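Local coordinates for carboxypeptidase 1 (Deinococcus radiodurans str. R1, PDB 5GIV), which probably releases amino acids one at a time from the C-terminus of peptides, as a zinc-dependent carboxypeptidase of the M32 family with broad specificity, at residues L201-G214 against T250-T264. Numbering follows the deposited sequence.
Sequences LGRGFAQERQLAFG and TRVKEQDPTDALYST
Q210 lies between V252, P257 and A260, buried where helix 207-214 faces helix 257-264. Its CB points at the other segment. CG stands anti to the carbonyl carbon (chi1 -71°), and the extended chain beyond it carries the amide in between V252 and P257. Q210 CD meets V252 CG1 and P257 CA, each at 3.7 Å. Q210 OE1 comes to 3.3 Å from A260 CB and accepts a hydrogen bond from a water that also donates to P257 O. A second water lies 2.8 Å from Q210 OE1 and accepts from K253 N and A260 N. Q210 NE2 bonds almost straight to K253 O at 3.2 Å (175° at the hydrogen). It also donates to F205 O. Both acceptors lie in the amide plane of Q210, so the two bonds fix the rotation of the amide. K253 O takes D256 N, the closing bond of a type I turn, from the opposite face of its carbonyl plane.

The loop before helix 207-214 lies alongside this turn. F205 N donates to a lone pair of E254 O at 3.1 Å. E254 OE2 receives Q207 N at 2.7 Å on its anti side, tilted out of the carboxylate plane, so the carboxylate meets the first turn of the helix. P257 CG sits over the centre of the F205 ring in a CH-pi contact, 3.5 Å from the centroid. Further along, L211 CD2 touches T250 CG2 at 3.6 Å and also V252 CG2.

The two helix segments run at 30° with their axes 9.4 Å apart. Strand 230-232 lies against Q207, T250 and V252. Helix 310-323 packs on F213, P257 and L261, and helix 333-339 on L201. Helix 257-275 continues past T264 into the HExxH motif, where H266 and H270 bind the zinc ion together with E296.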
loop_
_atom_site.group_PDB
_atom_site.type_symbol
_atom_site.label_atom_id
_atom_site.label_comp_id
_atom_site.label_asym_id
_atom_site.label_seq_id
_atom_site.Cartn_x
_atom_site.Cartn_y
_atom_site.Cartn_z
ATOM N N LEU A 201 -14.691 25.409 -19.312
ATOM C CA LEU A 201 -14.321 24.309 -18.424
ATOM C C LEU A 201 -14.784 22.953 -18.941
ATOM O O LEU A 201 -14.315 21.927 -18.439
ATOM C CB LEU A 201 -14.888 24.552 -17.026
ATOM C CG LEU A 201 -14.360 25.824 -16.344
ATOM C CD1 LEU A 201 -15.096 26.097 -15.028
ATOM C CD2 LEU A 201 -12.855 25.744 -16.136
ATOM N N GLY A 202 -15.667 22.917 -19.933
ATOM C CA GLY A 202 -16.157 21.669 -20.479
ATOM C C GLY A 202 -15.497 21.230 -21.769
ATOM O O GLY A 202 -16.000 20.306 -22.423
ATOM N N ARG A 203 -14.376 21.841 -22.148
ATOM C CA ARG A 203 -13.769 21.584 -23.448
ATOM C C ARG A 203 -12.895 20.337 -23.467
ATOM O O ARG A 203 -12.398 19.971 -24.540
ATOM C CB ARG A 203 -12.952 22.803 -23.895
ATOM C CG ARG A 203 -13.794 24.012 -24.216
ATOM C CD ARG A 203 -12.982 25.275 -24.494
ATOM N NE ARG A 203 -13.803 26.249 -25.211
ATOM C CZ ARG A 203 -13.408 27.474 -25.556
ATOM N NH1 ARG A 203 -12.195 27.906 -25.239
ATOM N NH2 ARG A 203 -14.232 28.276 -26.227
ATOM N N GLY A 204 -12.709 19.675 -22.326
ATOM C CA GLY A 204 -11.896 18.474 -22.271
ATOM C C GLY A 204 -10.491 18.726 -21.768
ATOM O O GLY A 204 -9.682 19.332 -22.473
ATOM N N PHE A 205 -10.192 18.274 -20.549
ATOM C CA PHE A 205 -8.897 18.478 -19.912
ATOM C C PHE A 205 -8.300 17.116 -19.577
ATOM O O PHE A 205 -8.829 16.398 -18.718
ATOM C CB PHE A 205 -9.053 19.342 -18.660
ATOM C CG PHE A 205 -9.420 20.780 -18.952
ATOM C CD1 PHE A 205 -10.626 21.096 -19.569
ATOM C CD2 PHE A 205 -8.583 21.814 -18.571
ATOM C CE1 PHE A 205 -10.968 22.415 -19.833
ATOM C CE2 PHE A 205 -8.924 23.140 -18.827
ATOM C CZ PHE A 205 -10.119 23.437 -19.454
ATOM N N ALA A 206 -7.203 16.759 -20.247
ATOM C CA ALA A 206 -6.630 15.428 -20.086
ATOM C C ALA A 206 -6.277 15.154 -18.626
ATOM O O ALA A 206 -5.656 15.981 -17.950
ATOM C CB ALA A 206 -5.392 15.282 -20.962
ATOM N N GLN A 207 -6.630 13.949 -18.165
ATOM C CA GLN A 207 -6.465 13.593 -16.758
ATOM C C GLN A 207 -5.018 13.744 -16.298
ATOM O O GLN A 207 -4.758 14.249 -15.199
ATOM C CB GLN A 207 -6.941 12.159 -16.534
ATOM C CG GLN A 207 -6.334 11.490 -15.313
ATOM C CD GLN A 207 -6.970 10.145 -14.998
ATOM O OE1 GLN A 207 -8.196 10.005 -14.972
ATOM N NE2 GLN A 207 -6.128 9.136 -14.768
ATOM N N GLU A 208 -4.059 13.309 -17.120
ATOM C CA GLU A 208 -2.659 13.344 -16.705
ATOM C C GLU A 208 -2.170 14.776 -16.489
ATOM O O GLU A 208 -1.423 15.050 -15.543
ATOM C CB GLU A 208 -1.790 12.624 -17.738
ATOM C CG GLU A 208 -0.351 12.447 -17.301
ATOM C CD GLU A 208 0.503 11.701 -18.318
ATOM O OE1 GLU A 208 -0.022 11.335 -19.397
ATOM O OE2 GLU A 208 1.707 11.482 -18.033
ATOM N N ARG A 209 -2.580 15.706 -17.349
ATOM C CA ARG A 209 -2.180 17.092 -17.149
ATOM C C ARG A 209 -2.794 17.691 -15.891
ATOM O O ARG A 209 -2.130 18.451 -15.176
ATOM C CB ARG A 209 -2.553 17.938 -18.355
ATOM C CG ARG A 209 -1.609 17.788 -19.501
ATOM C CD ARG A 209 -2.116 18.499 -20.722
ATOM N NE ARG A 209 -1.062 18.509 -21.718
ATOM C CZ ARG A 209 -0.943 17.619 -22.691
ATOM N NH1 ARG A 209 -1.834 16.633 -22.806
ATOM N NH2 ARG A 209 0.082 17.714 -23.537
ATOM N N GLN A 210 -4.050 17.346 -15.592
ATOM C CA GLN A 210 -4.680 17.861 -14.383
ATOM C C GLN A 210 -3.887 17.462 -13.149
ATOM O O GLN A 210 -3.584 18.302 -12.296
ATOM C CB GLN A 210 -6.122 17.364 -14.279
ATOM C CG GLN A 210 -7.096 17.961 -15.275
ATOM C CD GLN A 210 -8.533 17.645 -14.894
ATOM O OE1 GLN A 210 -8.925 17.793 -13.735
ATOM N NE2 GLN A 210 -9.324 17.215 -15.864
ATOM N N LEU A 211 -3.513 16.186 -13.051
ATOM C CA LEU A 211 -2.750 15.748 -11.890
ATOM C C LEU A 211 -1.407 16.467 -11.825
ATOM O O LEU A 211 -0.984 16.911 -10.751
ATOM C CB LEU A 211 -2.547 14.234 -11.928
ATOM C CG LEU A 211 -3.823 13.429 -11.728
ATOM C CD1 LEU A 211 -3.607 11.939 -12.016
ATOM C CD2 LEU A 211 -4.315 13.658 -10.311
ATOM N N ALA A 212 -0.732 16.612 -12.965
ATOM C CA ALA A 212 0.570 17.270 -12.968
ATOM C C ALA A 212 0.447 18.706 -12.491
ATOM O O ALA A 212 1.234 19.170 -11.661
ATOM C CB ALA A 212 1.197 17.218 -14.365
ATOM N N PHE A 213 -0.553 19.425 -12.993
ATOM C CA PHE A 213 -0.752 20.795 -12.550
ATOM C C PHE A 213 -1.054 20.852 -11.055
ATOM O O PHE A 213 -0.487 21.674 -10.324
ATOM C CB PHE A 213 -1.866 21.451 -13.365
ATOM C CG PHE A 213 -2.233 22.819 -12.873
ATOM C CD1 PHE A 213 -1.543 23.935 -13.319
ATOM C CD2 PHE A 213 -3.262 22.992 -11.965
ATOM C CE1 PHE A 213 -1.872 25.198 -12.864
ATOM C CE2 PHE A 213 -3.597 24.253 -11.518
ATOM C CZ PHE A 213 -2.899 25.360 -11.971
ATOM N N GLY A 214 -1.943 19.980 -10.581
ATOM C CA GLY A 214 -2.304 20.001 -9.170
ATOM C C GLY A 214 -1.121 19.747 -8.252
ATOM O O GLY A 214 -1.027 20.332 -7.168
ATOM N N THR A 250 -7.173 12.057 -4.822
ATOM C CA THR A 250 -8.020 12.978 -5.559
ATOM C C THR A 250 -8.812 12.188 -6.593
ATOM O O THR A 250 -8.621 10.978 -6.768
ATOM C CB THR A 250 -7.191 14.093 -6.218
ATOM O OG1 THR A 250 -8.056 15.153 -6.651
ATOM C CG2 THR A 250 -6.391 13.546 -7.415
ATOM N N ARG A 251 -9.730 12.885 -7.262
ATOM C CA ARG A 251 -10.596 12.293 -8.273
ATOM C C ARG A 251 -10.654 13.224 -9.470
ATOM O O ARG A 251 -10.851 14.431 -9.302
ATOM C CB ARG A 251 -11.990 12.049 -7.700
ATOM C CG ARG A 251 -13.075 11.890 -8.717
ATOM C CD ARG A 251 -14.415 12.094 -8.028
ATOM N NE ARG A 251 -14.517 13.426 -7.425
ATOM C CZ ARG A 251 -15.291 13.717 -6.383
ATOM N NH1 ARG A 251 -16.029 12.764 -5.813
ATOM N NH2 ARG A 251 -15.324 14.957 -5.906
ATOM N N VAL A 252 -10.470 12.679 -10.670
ATOM C CA VAL A 252 -10.305 13.484 -11.873
ATOM C C VAL A 252 -11.498 13.289 -12.793
ATOM O O VAL A 252 -11.875 12.152 -13.099
ATOM C CB VAL A 252 -9.003 13.133 -12.606
ATOM C CG1 VAL A 252 -8.794 14.089 -13.789
ATOM C CG2 VAL A 252 -7.839 13.188 -11.641
ATOM N N LYS A 253 -12.074 14.398 -13.254
ATOM C CA LYS A 253 -13.095 14.406 -14.296
ATOM C C LYS A 253 -12.568 15.202 -15.484
ATOM O O LYS A 253 -12.396 16.419 -15.395
ATOM C CB LYS A 253 -14.409 14.994 -13.781
ATOM C CG LYS A 253 -15.137 14.055 -12.848
ATOM C CD LYS A 253 -16.589 14.432 -12.670
ATOM C CE LYS A 253 -16.747 15.400 -11.537
ATOM N NZ LYS A 253 -16.648 14.649 -10.254
ATOM N N GLU A 254 -12.309 14.523 -16.601
ATOM C CA GLU A 254 -11.861 15.257 -17.775
ATOM C C GLU A 254 -12.911 16.247 -18.258
ATOM O O GLU A 254 -12.563 17.227 -18.922
ATOM C CB GLU A 254 -11.487 14.294 -18.904
ATOM C CG GLU A 254 -10.237 13.482 -18.610
ATOM C CD GLU A 254 -9.527 12.999 -19.865
ATOM O OE1 GLU A 254 -10.145 12.997 -20.953
ATOM O OE2 GLU A 254 -8.327 12.657 -19.758
ATOM N N GLN A 255 -14.180 16.038 -17.917
ATOM C CA GLN A 255 -15.224 16.960 -18.345
ATOM C C GLN A 255 -15.335 18.199 -17.460
ATOM O O GLN A 255 -16.145 19.074 -17.766
ATOM C CB GLN A 255 -16.580 16.249 -18.395
ATOM C CG GLN A 255 -17.114 15.790 -17.042
ATOM C CD GLN A 255 -16.658 14.390 -16.618
ATOM O OE1 GLN A 255 -15.571 13.917 -16.986
ATOM N NE2 GLN A 255 -17.505 13.718 -15.824
ATOM N N ASP A 256 -14.555 18.307 -16.389
ATOM C CA ASP A 256 -14.557 19.500 -15.543
ATOM C C ASP A 256 -13.304 19.530 -14.671
ATOM O O ASP A 256 -13.202 18.782 -13.692
ATOM C CB ASP A 256 -15.821 19.566 -14.680
ATOM C CG ASP A 256 -15.845 20.792 -13.761
ATOM O OD1 ASP A 256 -14.966 21.676 -13.870
ATOM O OD2 ASP A 256 -16.787 20.901 -12.955
ATOM N N PRO A 257 -12.332 20.386 -14.999
ATOM C CA PRO A 257 -11.045 20.363 -14.298
ATOM C C PRO A 257 -11.068 20.987 -12.911
ATOM O O PRO A 257 -10.103 20.792 -12.157
ATOM C CB PRO A 257 -10.127 21.146 -15.242
ATOM C CG PRO A 257 -11.039 22.112 -15.905
ATOM C CD PRO A 257 -12.355 21.389 -16.074
ATOM N N THR A 258 -12.132 21.707 -12.537
ATOM C CA THR A 258 -12.184 22.274 -11.193
ATOM C C THR A 258 -12.320 21.193 -10.128
ATOM O O THR A 258 -11.886 21.399 -8.992
ATOM C CB THR A 258 -13.341 23.273 -11.065
ATOM O OG1 THR A 258 -14.591 22.586 -11.186
ATOM C CG2 THR A 258 -13.251 24.355 -12.129
ATOM N N ASP A 259 -12.885 20.031 -10.470
ATOM C CA ASP A 259 -13.066 18.969 -9.482
ATOM C C ASP A 259 -11.727 18.461 -8.948
ATOM O O ASP A 259 -11.470 18.497 -7.740
ATOM C CB ASP A 259 -13.864 17.816 -10.086
ATOM C CG ASP A 259 -15.359 17.978 -9.900
ATOM O OD1 ASP A 259 -15.900 19.067 -10.231
ATOM O OD2 ASP A 259 -15.990 17.009 -9.410
ATOM N N ALA A 260 -10.868 17.958 -9.840
ATOM C CA ALA A 260 -9.577 17.433 -9.406
ATOM C C ALA A 260 -8.743 18.511 -8.728
ATOM O O ALA A 260 -8.157 18.284 -7.663
ATOM C CB ALA A 260 -8.822 16.843 -10.598
ATOM N N LEU A 261 -8.686 19.700 -9.325
ATOM C CA LEU A 261 -7.840 20.746 -8.761
ATOM C C LEU A 261 -8.223 21.044 -7.315
ATOM O O LEU A 261 -7.366 21.052 -6.419
ATOM C CB LEU A 261 -7.914 22.011 -9.616
ATOM C CG LEU A 261 -7.161 23.180 -8.987
ATOM C CD1 LEU A 261 -5.738 22.744 -8.710
ATOM C CD2 LEU A 261 -7.175 24.400 -9.912
ATOM N N TYR A 262 -9.507 21.284 -7.059
ATOM C CA TYR A 262 -9.884 21.739 -5.730
ATOM C C TYR A 262 -10.029 20.605 -4.722
ATOM O O TYR A 262 -9.857 20.852 -3.519
ATOM C CB TYR A 262 -11.133 22.620 -5.836
ATOM C CG TYR A 262 -10.727 23.967 -6.419
ATOM C CD1 TYR A 262 -10.015 24.883 -5.646
ATOM C CD2 TYR A 262 -10.981 24.291 -7.752
ATOM C CE1 TYR A 262 -9.596 26.091 -6.169
ATOM C CE2 TYR A 262 -10.564 25.503 -8.283
ATOM C CZ TYR A 262 -9.875 26.398 -7.481
ATOM O OH TYR A 262 -9.448 27.599 -7.979
ATOM N N SER A 263 -10.299 19.371 -5.170
ATOM C CA SER A 263 -10.132 18.221 -4.284
ATOM C C SER A 263 -8.683 18.092 -3.824
ATOM O O SER A 263 -8.415 17.809 -2.649
ATOM C CB SER A 263 -10.564 16.927 -4.977
ATOM O OG SER A 263 -11.965 16.854 -5.172
ATOM N N THR A 264 -7.735 18.265 -4.749
ATOM C CA THR A 264 -6.326 18.140 -4.400
ATOM C C THR A 264 -5.893 19.250 -3.442
ATOM O O THR A 264 -5.250 18.979 -2.423
ATOM C CB THR A 264 -5.475 18.126 -5.675
ATOM O OG1 THR A 264 -5.728 16.914 -6.393
ATOM C CG2 THR A 264 -3.992 18.216 -5.353
HETATM O O HOH W 1 -13.635 19.799 -19.872
HETATM O O HOH W 2 -7.512 19.924 -12.563
HETATM O O HOH W 3 -11.292 17.037 -12.503
#